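Local coordinates for protein dihydrolipoyl dehydrogenase (Elizabethkingia anophelis NUHP1, PDB 6UZI) that probably oxidises the dihydrolipoyl groups of lipoyl-carrying proteins with NAD(+), passing the electrons through a bound FAD and a redox-active disulfide, at residues A26-A31 / N108-K113; V38-Y43 / E141-K146; G123-E126 / Q130-V133; G301-N306 / I316-D321. All coordinates share one frame; numbering follows the deposited sequence.

Interaction 1: A26-A31 / N108-K113; sequences AAIRCA and NFLMDK
No ring or amide plane stands between Ile28 and its two partners, Leu110 and Met111; what meets here is the ethyl branch of an isoleucine, the terminal methyl of a methionine and the side chain of a leucine. The one aromatic ring of the two segments, that of Phe109, makes no contact with segment 26-31 and packs on Met475 of the second subunit.

On the helix 21-32 side a single residue does the reaching. The CG1 branch of Ile28, set beside its backbone N, extends toward the other helix and ends in CD1. Met111 answers with its tip: its side chain bends at chi2 (-68°) and again at chi3 (102°), which folds the terminal methyl back across the gap until Met111 CE lies 3.7 Å from Ile28 CG1. The two side chains run at about a right angle, and CE also covers the methyl end, at 3.9 Å from Ile28 CD1. That same CD1 then meets Leu110 at two points, 4.0 Å from Leu110 CB and 4.0 Å from Leu110 CD1, so one methyl touches two residues of helix 89-113. Direct backbone packing plays no part, for the nearest CA atoms, those of Ile28 and Met111, are 7.3 Å apart.

All three residues are buried, and others close the seam around them. Ile39 of strand 37-41 and the loop residue Leu46 touch Met111, while Ile473 of the second subunit packs on both Ile28 and Leu110. Helix 21-32, which follows the glycine-rich turn of the FAD-binding Rossmann domain, thus packs against strand 37-41, helix 89-113, helix 329-343 and the partner chain.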
# COMPACT_ATOMS: atom_id res chain seq x y z
N ALA A 26 20.81 5.79 14.91
CA ALA A 26 21.53 5.38 16.12
C ALA A 26 21.82 6.58 17.01
O ALA A 26 21.70 6.48 18.24
CB ALA A 26 22.82 4.67 15.74
N ALA A 27 22.24 7.70 16.42
CA ALA A 27 22.54 8.88 17.22
C ALA A 27 21.30 9.38 17.95
O ALA A 27 21.36 9.69 19.15
CB ALA A 27 23.12 9.99 16.34
N ILE A 28 20.16 9.44 17.26
CA ILE A 28 18.93 9.90 17.90
C ILE A 28 18.56 8.98 19.06
O ILE A 28 18.19 9.45 20.15
CB ILE A 28 17.78 9.98 16.87
CG1 ILE A 28 18.08 11.07 15.84
CG2 ILE A 28 16.46 10.24 17.56
CD1 ILE A 28 17.07 11.12 14.72
N ARG A 29 18.67 7.67 18.85
CA ARG A 29 18.35 6.74 19.92
C ARG A 29 19.33 6.86 21.08
O ARG A 29 18.93 6.71 22.24
CB ARG A 29 18.31 5.32 19.36
CG ARG A 29 17.68 4.30 20.29
CD ARG A 29 16.18 4.45 20.29
NE ARG A 29 15.58 3.60 21.31
CZ ARG A 29 15.09 4.03 22.46
NH1 ARG A 29 15.11 5.33 22.74
NH2 ARG A 29 14.56 3.18 23.33
N CYS A 30 20.60 7.15 20.80
CA CYS A 30 21.56 7.40 21.88
C CYS A 30 21.21 8.67 22.63
O CYS A 30 21.32 8.72 23.86
CB CYS A 30 22.98 7.47 21.33
SG CYS A 30 23.71 5.86 20.97
N ALA A 31 20.82 9.72 21.91
CA ALA A 31 20.39 10.94 22.56
C ALA A 31 19.12 10.72 23.38
O ALA A 31 18.97 11.29 24.47
CB ALA A 31 20.21 12.05 21.53
N ASN A 108 19.00 17.54 9.47
CA ASN A 108 19.61 18.59 10.28
C ASN A 108 18.70 18.98 11.43
O ASN A 108 19.14 19.08 12.58
CB ASN A 108 19.92 19.83 9.43
CG ASN A 108 21.03 19.59 8.45
OD1 ASN A 108 21.72 18.57 8.51
ND2 ASN A 108 21.20 20.52 7.51
N PHE A 109 17.40 19.15 11.13
CA PHE A 109 16.43 19.50 12.16
C PHE A 109 16.40 18.45 13.27
O PHE A 109 16.39 18.80 14.45
CB PHE A 109 15.05 19.67 11.53
CG PHE A 109 13.93 19.82 12.52
CD1 PHE A 109 13.21 18.71 12.95
CD2 PHE A 109 13.61 21.07 13.04
CE1 PHE A 109 12.19 18.84 13.88
CE2 PHE A 109 12.58 21.20 13.96
CZ PHE A 109 11.87 20.09 14.38
N LEU A 110 16.44 17.17 12.90
CA LEU A 110 16.38 16.13 13.92
C LEU A 110 17.62 16.16 14.81
O LEU A 110 17.53 15.95 16.02
CB LEU A 110 16.24 14.75 13.27
CG LEU A 110 14.92 14.51 12.55
CD1 LEU A 110 14.90 13.12 11.99
CD2 LEU A 110 13.73 14.75 13.46
N MET A 111 18.78 16.45 14.22
CA MET A 111 20.01 16.52 15.00
C MET A 111 19.94 17.63 16.03
O MET A 111 20.30 17.43 17.19
CB MET A 111 21.21 16.71 14.07
CG MET A 111 21.37 15.62 13.02
SD MET A 111 21.82 14.01 13.70
CE MET A 111 20.27 13.12 13.67
N ASP A 112 19.44 18.82 15.63
CA ASP A 112 19.35 19.93 16.57
C ASP A 112 18.34 19.64 17.66
O ASP A 112 18.58 19.95 18.83
CB ASP A 112 18.95 21.22 15.85
CG ASP A 112 20.00 21.71 14.88
OD1 ASP A 112 19.68 22.62 14.09
OD2 ASP A 112 21.12 21.16 14.86
N LYS A 113 17.21 19.04 17.29
CA LYS A 113 16.16 18.77 18.26
C LYS A 113 16.65 17.81 19.34
O LYS A 113 16.34 17.98 20.52
CB LYS A 113 14.92 18.25 17.55
CG LYS A 113 13.71 18.14 18.43
CD LYS A 113 12.66 17.23 17.82
CE LYS A 113 12.25 16.15 18.81
NZ LYS A 113 10.86 15.70 18.56

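Interaction 2: V38-Y43 / E141-K146; sequences VIIEKY and EVIEAK. With FAD (flavin-adenine dinucleotide), chain E.
Ile143 CD1 is the point where the two strands meet. It lies 3.8 Å from Val38 CG1 and 4.2 Å from Ile40 CD1, so a single methyl touches two residues of strand 37-41 whose side chains point toward it. With chi1 at 66°, CG1 of Ile143 occupies the crowded position between backbone N and carbonyl carbon, and the chain then extends to carry CD1 across the gap; Val38 comes at it obliquely. The contact is purely apolar. Phe12 covers both Val38 and Ile143, and Ile131 and Val133 of strand 130-134 pack on Ile40, so Ile40 is also covered by the strand next to 140-145.

One step further along, strand 37-41 turns polar and takes up the cofactor. Glu41 takes no part in the apolar packing; its carboxylate binds both hydroxyls of the adenosine ribose. FAD O3B donates to Glu41 OE1 at 2.7 Å, and FAD O2B donates to Glu41 OE2, a bond modelled so short that its length is doubtful. A second shell holds the carboxylate in place. Tyr43 N probably donates to Glu41 OE2 from the side away from OE1, though that distance too is doubtfully short, and Ser19 OG bonds to Glu41 OE1. Lys42 lays its aliphatic chain along the nucleoside, with CG near FAD O2B and its CE 3.6 Å from FAD C5A of the adenine.

An acidic residue at the end of the second strand, clasping the ribose diol, is the classic signature of a dinucleotide-binding Rossmann fold, and strand 37-41 plays that part for FAD here.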
# COMPACT_ATOMS: atom_id res chain seq x y z
N VAL A 38 27.75 12.50 19.62
CA VAL A 38 28.28 13.25 18.49
C VAL A 38 28.23 12.35 17.26
O VAL A 38 28.39 11.13 17.36
CB VAL A 38 29.71 13.75 18.76
CG1 VAL A 38 30.65 12.59 19.05
CG2 VAL A 38 30.23 14.58 17.58
N ILE A 39 27.96 12.95 16.11
CA ILE A 39 27.93 12.24 14.84
C ILE A 39 28.86 12.96 13.88
O ILE A 39 28.91 14.20 13.85
CB ILE A 39 26.50 12.12 14.27
CG1 ILE A 39 26.49 11.23 13.03
CG2 ILE A 39 25.91 13.49 13.96
CD1 ILE A 39 25.08 10.87 12.55
N ILE A 40 29.63 12.19 13.11
CA ILE A 40 30.66 12.72 12.23
C ILE A 40 30.32 12.30 10.80
O ILE A 40 30.01 11.13 10.55
CB ILE A 40 32.05 12.21 12.65
CG1 ILE A 40 32.34 12.62 14.09
CG2 ILE A 40 33.13 12.77 11.72
CD1 ILE A 40 33.42 11.81 14.75
N GLU A 41 30.36 13.26 9.88
CA GLU A 41 30.09 13.02 8.47
C GLU A 41 31.08 13.75 7.58
O GLU A 41 31.29 14.96 7.75
CB GLU A 41 28.67 13.44 8.09
CG GLU A 41 28.40 13.34 6.59
CD GLU A 41 28.72 11.96 6.03
OE1 GLU A 41 28.08 10.97 6.44
OE2 GLU A 41 29.63 11.88 5.18
N LYS A 42 31.69 13.02 6.64
CA LYS A 42 32.64 13.59 5.69
C LYS A 42 31.96 14.34 4.55
O LYS A 42 32.54 15.27 3.99
CB LYS A 42 33.52 12.48 5.11
CG LYS A 42 32.71 11.32 4.54
CD LYS A 42 33.46 10.54 3.50
CE LYS A 42 34.66 9.86 4.10
NZ LYS A 42 35.38 9.03 3.10
N TYR A 43 30.73 13.94 4.21
CA TYR A 43 29.97 14.59 3.15
C TYR A 43 29.54 15.99 3.58
O TYR A 43 29.51 16.33 4.77
CB TYR A 43 28.74 13.76 2.79
CG TYR A 43 28.23 13.93 1.38
CD1 TYR A 43 27.00 14.55 1.14
CD2 TYR A 43 28.96 13.50 0.28
CE1 TYR A 43 26.51 14.72 -0.14
CE2 TYR A 43 28.48 13.67 -1.02
CZ TYR A 43 27.25 14.29 -1.22
OH TYR A 43 26.76 14.47 -2.49
N GLU A 141 40.90 18.05 14.45
CA GLU A 141 40.59 18.15 15.86
C GLU A 141 40.40 16.73 16.38
O GLU A 141 39.91 15.87 15.65
CB GLU A 141 39.33 19.01 16.09
CG GLU A 141 38.75 19.02 17.50
CD GLU A 141 37.25 19.33 17.51
OE1 GLU A 141 36.62 19.36 16.43
OE2 GLU A 141 36.69 19.54 18.61
N VAL A 142 40.82 16.48 17.61
CA VAL A 142 40.68 15.16 18.23
C VAL A 142 39.62 15.24 19.32
O VAL A 142 39.62 16.18 20.13
CB VAL A 142 42.02 14.65 18.79
CG1 VAL A 142 41.82 13.33 19.52
CG2 VAL A 142 43.02 14.48 17.67
N ILE A 143 38.70 14.28 19.32
CA ILE A 143 37.64 14.19 20.32
C ILE A 143 37.79 12.88 21.08
O ILE A 143 38.44 11.94 20.63
CB ILE A 143 36.22 14.30 19.71
CG1 ILE A 143 35.92 13.11 18.81
CG2 ILE A 143 36.07 15.60 18.95
CD1 ILE A 143 34.45 12.78 18.71
N GLU A 144 37.19 12.85 22.27
CA GLU A 144 37.17 11.67 23.13
C GLU A 144 35.76 11.12 23.21
O GLU A 144 34.79 11.88 23.37
CB GLU A 144 37.68 12.03 24.53
CG GLU A 144 38.36 10.88 25.28
CD GLU A 144 39.66 11.31 25.95
OE1 GLU A 144 39.88 12.53 26.10
OE2 GLU A 144 40.46 10.42 26.33
N ALA A 145 35.62 9.79 23.09
CA ALA A 145 34.32 9.13 23.18
C ALA A 145 34.45 7.81 23.92
O ALA A 145 35.29 6.98 23.57
CB ALA A 145 33.72 8.89 21.79
N LYS A 146 33.61 7.63 24.95
CA LYS A 146 33.61 6.37 25.70
C LYS A 146 33.26 5.19 24.80
O LYS A 146 33.91 4.14 24.85
CB LYS A 146 32.64 6.46 26.88
PA FAD E . 25.59 4.75 4.35
O1A FAD E . 24.23 5.21 3.98
O2A FAD E . 26.18 3.96 3.18
O5B FAD E . 26.53 6.03 4.53
C5B FAD E . 27.43 6.04 5.65
C4B FAD E . 28.06 7.40 5.73
O4B FAD E . 29.35 7.31 6.37
C3B FAD E . 28.29 8.13 4.39
O3B FAD E . 27.50 9.30 4.36
C2B FAD E . 29.79 8.49 4.41
O2B FAD E . 30.04 9.79 3.89
C1B FAD E . 30.12 8.39 5.90
N9A FAD E . 31.51 8.09 6.20
C8A FAD E . 32.24 7.01 5.76
N7A FAD E . 33.45 6.95 6.24
C5A FAD E . 33.54 8.07 7.05
C6A FAD E . 34.58 8.58 7.85
N6A FAD E . 35.76 7.99 8.01
N1A FAD E . 34.35 9.73 8.52
C2A FAD E . 33.15 10.32 8.40
N3A FAD E . 32.09 9.93 7.68
C4A FAD E . 32.35 8.79 7.03
N1 FAD E . 18.30 0.46 0.49
C2 FAD E . 17.00 0.25 0.83
O2 FAD E . 16.70 -0.24 1.92
N3 FAD E . 15.99 0.60 -0.04
C4 FAD E . 16.16 1.17 -1.29
O4 FAD E . 15.19 1.45 -1.99
C4X FAD E . 17.54 1.40 -1.64
N5 FAD E . 17.79 1.96 -2.79
C5X FAD E . 19.12 2.23 -3.09
C6 FAD E . 19.41 2.89 -4.28
C7 FAD E . 20.72 3.25 -4.61
C7M FAD E . 20.99 3.98 -5.90
C8 FAD E . 21.76 2.93 -3.72
C8M FAD E . 23.18 3.35 -4.01
C9 FAD E . 21.48 2.25 -2.54
C9A FAD E . 20.17 1.90 -2.21
N10 FAD E . 19.85 1.27 -1.00
C10 FAD E . 18.54 1.01 -0.68
C1' FAD E . 20.90 0.92 -0.04
C2' FAD E . 21.03 1.94 1.08
O2' FAD E . 21.57 3.17 0.59
C3' FAD E . 21.87 1.41 2.24
O3' FAD E . 21.49 0.07 2.53
C4' FAD E . 21.75 2.25 3.50
O4' FAD E . 22.03 3.61 3.15
C5' FAD E . 22.65 1.78 4.63
O5' FAD E . 23.33 2.96 5.09
P FAD E . 24.34 3.02 6.36
O1P FAD E . 23.87 3.82 7.51
O2P FAD E . 24.86 1.66 6.79
O3P FAD E . 25.54 3.77 5.60

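Interaction 3: G123-E126 / Q130-V133; sequences GSFE and QIKV. With FAD (flavin-adenine dinucleotide), chain E.
Ser124 and Lys132 are the antiparallel hydrogen-bonded pair of this hairpin, and the lysine side chain runs along the face they share. Its CB lies beside Ser124 OG at 3.7 Å. CG leaves anti to the backbone N (chi1 -180°), and CD keeps company with the same hydroxyl before the chain bends at chi3. CE lies beside Glu126 OE2, and Lys132 NZ finishes 3.6 Å from that oxygen, a long salt bridge. A water bonds both to Ser124 OG and to Lys132 O.

The backbones pair through two hydrogen bonds, Ser124 N to Lys132 O at 2.9 Å and Lys132 N to Ser124 O at 2.7 Å. Toward the turn Glu126 N reaches Gln130 O from above the carbonyl plane, 42° out of it. On the other face the Phe125 ring and Ile131 lie side by side, with Phe125 CD2 4.0 Å from Ile131 CG1, both buried toward strand 148-150.

At its far end the hairpin meets FAD. Gly123 N donates to FAD N1A at 2.8 Å in a nearly straight hydrogen bond (171°), and FAD N6A donates to Gly123 O at 2.9 Å. Adenine is therefore read by a peptide backbone through its own donor and acceptor. The backbone bonds likewise carry the strand pairing, whereas the ion pair, long and on partly exposed residues, indicates a weak electrostatic contact at most.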
# COMPACT_ATOMS: atom_id res chain seq x y z
N GLY A 123 36.28 11.06 10.00
CA GLY A 123 36.62 10.52 11.30
C GLY A 123 37.56 9.34 11.19
O GLY A 123 37.25 8.36 10.50
N SER A 124 38.71 9.41 11.84
CA SER A 124 39.66 8.31 11.88
C SER A 124 40.03 8.04 13.34
O SER A 124 40.14 8.98 14.14
CB SER A 124 40.93 8.58 11.04
OG SER A 124 41.54 9.81 11.39
N PHE A 125 40.22 6.77 13.67
CA PHE A 125 40.58 6.38 15.02
C PHE A 125 42.04 6.73 15.30
O PHE A 125 42.92 6.44 14.49
CB PHE A 125 40.37 4.88 15.22
CG PHE A 125 38.94 4.48 15.42
CD1 PHE A 125 38.27 3.79 14.42
CD2 PHE A 125 38.28 4.76 16.60
CE1 PHE A 125 36.95 3.41 14.59
CE2 PHE A 125 36.96 4.38 16.78
CZ PHE A 125 36.29 3.70 15.77
N GLU A 126 42.28 7.37 16.45
CA GLU A 126 43.62 7.47 17.01
C GLU A 126 43.88 6.41 18.06
O GLU A 126 45.03 5.99 18.25
CB GLU A 126 43.84 8.86 17.62
CG GLU A 126 43.86 9.99 16.61
CD GLU A 126 45.15 10.02 15.80
OE1 GLU A 126 46.19 9.56 16.31
OE2 GLU A 126 45.12 10.50 14.64
N GLN A 130 39.93 7.78 21.16
CA GLN A 130 40.17 9.06 20.51
C GLN A 130 39.90 8.95 19.02
O GLN A 130 40.25 7.95 18.39
CB GLN A 130 41.60 9.54 20.75
CG GLN A 130 41.78 10.17 22.12
CD GLN A 130 43.07 9.76 22.80
OE1 GLN A 130 43.48 8.60 22.75
NE2 GLN A 130 43.71 10.72 23.45
N ILE A 131 39.27 9.98 18.46
CA ILE A 131 38.90 10.03 17.05
C ILE A 131 39.34 11.37 16.50
O ILE A 131 39.00 12.42 17.05
CB ILE A 131 37.39 9.84 16.85
CG1 ILE A 131 36.93 8.46 17.37
CG2 ILE A 131 37.02 9.99 15.38
CD1 ILE A 131 35.45 8.40 17.76
N LYS A 132 40.11 11.34 15.41
CA LYS A 132 40.53 12.56 14.71
C LYS A 132 39.49 12.91 13.66
O LYS A 132 39.05 12.05 12.90
CB LYS A 132 41.90 12.38 14.06
CG LYS A 132 42.39 13.62 13.32
CD LYS A 132 43.38 13.27 12.20
CE LYS A 132 44.80 13.08 12.71
NZ LYS A 132 45.70 12.51 11.65
N VAL A 133 39.10 14.19 13.62
CA VAL A 133 38.12 14.69 12.67
C VAL A 133 38.81 15.71 11.78
O VAL A 133 39.13 16.83 12.22
CB VAL A 133 36.90 15.31 13.37
CG1 VAL A 133 35.87 15.79 12.34
CG2 VAL A 133 36.28 14.32 14.35
PA FAD E . 25.59 4.75 4.35
O1A FAD E . 24.23 5.21 3.98
O2A FAD E . 26.18 3.96 3.18
O5B FAD E . 26.53 6.03 4.53
C5B FAD E . 27.43 6.04 5.65
C4B FAD E . 28.06 7.40 5.73
O4B FAD E . 29.35 7.31 6.37
C3B FAD E . 28.29 8.13 4.39
O3B FAD E . 27.50 9.30 4.36
C2B FAD E . 29.79 8.49 4.41
O2B FAD E . 30.04 9.79 3.89
C1B FAD E . 30.12 8.39 5.90
N9A FAD E . 31.51 8.09 6.20
C8A FAD E . 32.24 7.01 5.76
N7A FAD E . 33.45 6.95 6.24
C5A FAD E . 33.54 8.07 7.05
C6A FAD E . 34.58 8.58 7.85
N6A FAD E . 35.76 7.99 8.01
N1A FAD E . 34.35 9.73 8.52
C2A FAD E . 33.15 10.32 8.40
N3A FAD E . 32.09 9.93 7.68
C4A FAD E . 32.35 8.79 7.03
N1 FAD E . 18.30 0.46 0.49
C2 FAD E . 17.00 0.25 0.83
O2 FAD E . 16.70 -0.24 1.92
N3 FAD E . 15.99 0.60 -0.04
C4 FAD E . 16.16 1.17 -1.29
O4 FAD E . 15.19 1.45 -1.99
C4X FAD E . 17.54 1.40 -1.64
N5 FAD E . 17.79 1.96 -2.79
C5X FAD E . 19.12 2.23 -3.09
C6 FAD E . 19.41 2.89 -4.28
C7 FAD E . 20.72 3.25 -4.61
C7M FAD E . 20.99 3.98 -5.90
C8 FAD E . 21.76 2.93 -3.72
C8M FAD E . 23.18 3.35 -4.01
C9 FAD E . 21.48 2.25 -2.54
C9A FAD E . 20.17 1.90 -2.21
N10 FAD E . 19.85 1.27 -1.00
C10 FAD E . 18.54 1.01 -0.68
C1' FAD E . 20.90 0.92 -0.04
C2' FAD E . 21.03 1.94 1.08
O2' FAD E . 21.57 3.17 0.59
C3' FAD E . 21.87 1.41 2.24
O3' FAD E . 21.49 0.07 2.53
C4' FAD E . 21.75 2.25 3.50
O4' FAD E . 22.03 3.61 3.15
C5' FAD E . 22.65 1.78 4.63
O5' FAD E . 23.33 2.96 5.09
P FAD E . 24.34 3.02 6.36
O1P FAD E . 23.87 3.82 7.51
O2P FAD E . 24.86 1.66 6.79
O3P FAD E . 25.54 3.77 5.60
O HOH W 1 40.44 12.14 10.42

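Interaction 4: G301-N306 / I316-D321; sequences GRVKTN and IYAIGD. With FAD (flavin-adenine dinucleotide), chain E.
Apolar packing comes first, and it converges on one methyl: Ala318 CB lies 3.6 Å from Val303 CG1 and 3.9 Å from Val303 CB. Chi1 of Val303 is -176°, which sets CG1 opposite the backbone N and directs it at the alanine. Thr305 adds its methyl rather than its hydroxyl, with Thr305 CG2 4.1 Å from Ala318 CB and 3.9 Å from Ala318 O. Val323 touches both Thr305 and Ala318, and Thr311 touches Val303.

Backbone hydrogen bonds hold the two segments to third parties. Val303 pairs with Val322, just past the segment 316-321, and Ala318 with Leu309. Tyr317 bonds to Thr148 and Ile150, which joins strand 316-318 to strand 148-150 as the outermost strand of the parallel FAD-binding sheet within this chain.

Polar contacts with the cofactor begin where this strand ends. Asp321 N donates to FAD O2P at 3.0 Å, close to straight at 167°, and FAD O3' donates to Asp321 OD1 at 3.1 Å. Ser154 OG bonds the other carboxylate oxygen, Asp321 OD2, and so helps fix the rotation of the group. Gly320 passes close by the same phosphate.

The Gly-Asp pair after a strand is a hallmark of this flavoprotein family. Its chemistry is split: an amide N-H, consistent with partial neutralisation of the pyrophosphate charge, and a carboxylate that accepts from a ribityl hydroxyl, both carried by the chain that follows strand 316-318. Between the two segments themselves there is van der Waals packing on Ala318, while the polar groups go to FAD.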
# COMPACT_ATOMS: atom_id res chain seq x y z
N GLY A 301 35.95 -7.86 3.94
CA GLY A 301 36.11 -6.44 4.16
C GLY A 301 35.11 -5.82 5.10
O GLY A 301 35.03 -4.59 5.16
N ARG A 302 34.35 -6.63 5.84
CA ARG A 302 33.34 -6.16 6.78
C ARG A 302 33.89 -6.16 8.20
O ARG A 302 34.77 -6.95 8.55
CB ARG A 302 32.07 -7.00 6.73
CG ARG A 302 31.32 -6.99 5.41
CD ARG A 302 30.29 -8.09 5.31
NE ARG A 302 30.90 -9.39 5.57
CZ ARG A 302 30.30 -10.55 5.33
NH1 ARG A 302 29.05 -10.57 4.88
NH2 ARG A 302 30.93 -11.69 5.56
N VAL A 303 33.37 -5.24 9.01
CA VAL A 303 33.70 -5.18 10.42
C VAL A 303 33.11 -6.42 11.09
O VAL A 303 31.90 -6.66 11.03
CB VAL A 303 33.15 -3.90 11.07
CG1 VAL A 303 33.58 -3.81 12.52
CG2 VAL A 303 33.58 -2.67 10.30
N LYS A 304 33.97 -7.23 11.70
CA LYS A 304 33.49 -8.40 12.44
C LYS A 304 32.69 -7.95 13.65
O LYS A 304 33.07 -7.00 14.36
CB LYS A 304 34.66 -9.29 12.87
CG LYS A 304 35.16 -10.26 11.82
CD LYS A 304 36.48 -10.90 12.27
CE LYS A 304 36.39 -12.42 12.30
NZ LYS A 304 37.74 -13.07 12.43
N THR A 305 31.57 -8.61 13.89
CA THR A 305 30.70 -8.28 15.01
C THR A 305 30.22 -9.58 15.64
O THR A 305 30.29 -10.65 15.03
CB THR A 305 29.49 -7.44 14.57
OG1 THR A 305 28.84 -8.06 13.46
CG2 THR A 305 29.94 -6.06 14.15
N ASN A 306 29.72 -9.48 16.87
CA ASN A 306 29.16 -10.64 17.53
C ASN A 306 27.64 -10.50 17.63
O ASN A 306 27.03 -9.74 16.86
CB ASN A 306 29.84 -10.80 18.90
CG ASN A 306 29.62 -9.60 19.82
OD1 ASN A 306 28.77 -8.75 19.56
ND2 ASN A 306 30.38 -9.55 20.90
N ILE A 316 33.58 -0.51 21.00
CA ILE A 316 33.33 -0.11 19.62
C ILE A 316 32.34 -1.09 19.00
O ILE A 316 32.53 -2.31 19.05
CB ILE A 316 34.64 -0.05 18.81
CG1 ILE A 316 35.58 0.99 19.44
CG2 ILE A 316 34.37 0.25 17.35
CD1 ILE A 316 36.98 0.98 18.87
N TYR A 317 31.26 -0.54 18.44
CA TYR A 317 30.23 -1.30 17.75
C TYR A 317 30.18 -0.91 16.28
O TYR A 317 30.74 0.11 15.86
CB TYR A 317 28.86 -1.07 18.40
CG TYR A 317 28.74 -1.55 19.82
CD1 TYR A 317 29.35 -0.87 20.87
CD2 TYR A 317 27.97 -2.67 20.13
CE1 TYR A 317 29.23 -1.31 22.18
CE2 TYR A 317 27.85 -3.12 21.42
CZ TYR A 317 28.47 -2.43 22.45
OH TYR A 317 28.33 -2.88 23.74
N ALA A 318 29.46 -1.70 15.50
CA ALA A 318 29.35 -1.43 14.08
C ALA A 318 28.00 -1.91 13.58
O ALA A 318 27.53 -2.98 13.99
CB ALA A 318 30.49 -2.09 13.31
N ILE A 319 27.40 -1.13 12.68
CA ILE A 319 26.05 -1.37 12.19
C ILE A 319 26.00 -1.13 10.69
O ILE A 319 26.90 -0.53 10.10
CB ILE A 319 25.00 -0.44 12.86
CG1 ILE A 319 25.37 1.02 12.56
CG2 ILE A 319 24.89 -0.71 14.35
CD1 ILE A 319 24.40 2.02 13.10
N GLY A 320 24.92 -1.61 10.07
CA GLY A 320 24.60 -1.19 8.72
C GLY A 320 25.36 -1.95 7.65
O GLY A 320 25.77 -3.10 7.82
N ASP A 321 25.58 -1.27 6.52
CA ASP A 321 26.21 -1.90 5.36
C ASP A 321 27.66 -2.30 5.64
O ASP A 321 28.22 -3.11 4.90
CB ASP A 321 26.19 -0.96 4.15
CG ASP A 321 24.82 -0.87 3.48
OD1 ASP A 321 23.80 -1.25 4.09
OD2 ASP A 321 24.76 -0.43 2.31
PA FAD E . 25.59 4.75 4.35
O1A FAD E . 24.23 5.21 3.98
O2A FAD E . 26.18 3.96 3.18
O5B FAD E . 26.53 6.03 4.53
C5B FAD E . 27.43 6.04 5.65
C4B FAD E . 28.06 7.40 5.73
O4B FAD E . 29.35 7.31 6.37
C3B FAD E . 28.29 8.13 4.39
O3B FAD E . 27.50 9.30 4.36
C2B FAD E . 29.79 8.49 4.41
O2B FAD E . 30.04 9.79 3.89
C1B FAD E . 30.12 8.39 5.90
N9A FAD E . 31.51 8.09 6.20
C8A FAD E . 32.24 7.01 5.76
N7A FAD E . 33.45 6.95 6.24
C5A FAD E . 33.54 8.07 7.05
C6A FAD E . 34.58 8.58 7.85
N6A FAD E . 35.76 7.99 8.01
N1A FAD E . 34.35 9.73 8.52
C2A FAD E . 33.15 10.32 8.40
N3A FAD E . 32.09 9.93 7.68
C4A FAD E . 32.35 8.79 7.03
N1 FAD E . 18.30 0.46 0.49
C2 FAD E . 17.00 0.25 0.83
O2 FAD E . 16.70 -0.24 1.92
N3 FAD E . 15.99 0.60 -0.04
C4 FAD E . 16.16 1.17 -1.29
O4 FAD E . 15.19 1.45 -1.99
C4X FAD E . 17.54 1.40 -1.64
N5 FAD E . 17.79 1.96 -2.79
C5X FAD E . 19.12 2.23 -3.09
C6 FAD E . 19.41 2.89 -4.28
C7 FAD E . 20.72 3.25 -4.61
C7M FAD E . 20.99 3.98 -5.90
C8 FAD E . 21.76 2.93 -3.72
C8M FAD E . 23.18 3.35 -4.01
C9 FAD E . 21.48 2.25 -2.54
C9A FAD E . 20.17 1.90 -2.21
N10 FAD E . 19.85 1.27 -1.00
C10 FAD E . 18.54 1.01 -0.68
C1' FAD E . 20.90 0.92 -0.04
C2' FAD E . 21.03 1.94 1.08
O2' FAD E . 21.57 3.17 0.59
C3' FAD E . 21.87 1.41 2.24
O3' FAD E . 21.49 0.07 2.53
C4' FAD E . 21.75 2.25 3.50
O4' FAD E . 22.03 3.61 3.15
C5' FAD E . 22.65 1.78 4.63
O5' FAD E . 23.33 2.96 5.09
P FAD E . 24.34 3.02 6.36
O1P FAD E . 23.87 3.82 7.51
O2P FAD E . 24.86 1.66 6.79
O3P FAD E . 25.54 3.77 5.60

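Interactions 2 and 3 are the closest pair, their centres 7 Å apart: strands 130-134 and 140-145 are neighbours in one sheet, with Ile143 N 2.9 Å from Ile131 O in a probable hydrogen bond. Both serve the adenosine half of FAD, while interaction 4, about 18 Å from interaction 2 between centres, serves the phosphate and ribityl. Phe125 CE2 packs on Ile316 CD1 at 4.0 Å, joining 3 to 4. Interaction 1 makes no contact with FAD but touches two of the others, Met111 SD lying 4.1 Å from Ile39 CG2 and Ala26 CB 4.1 Å from Ile319 CD1; the side chain of Leu110 is about 9 Å from a zinc ion.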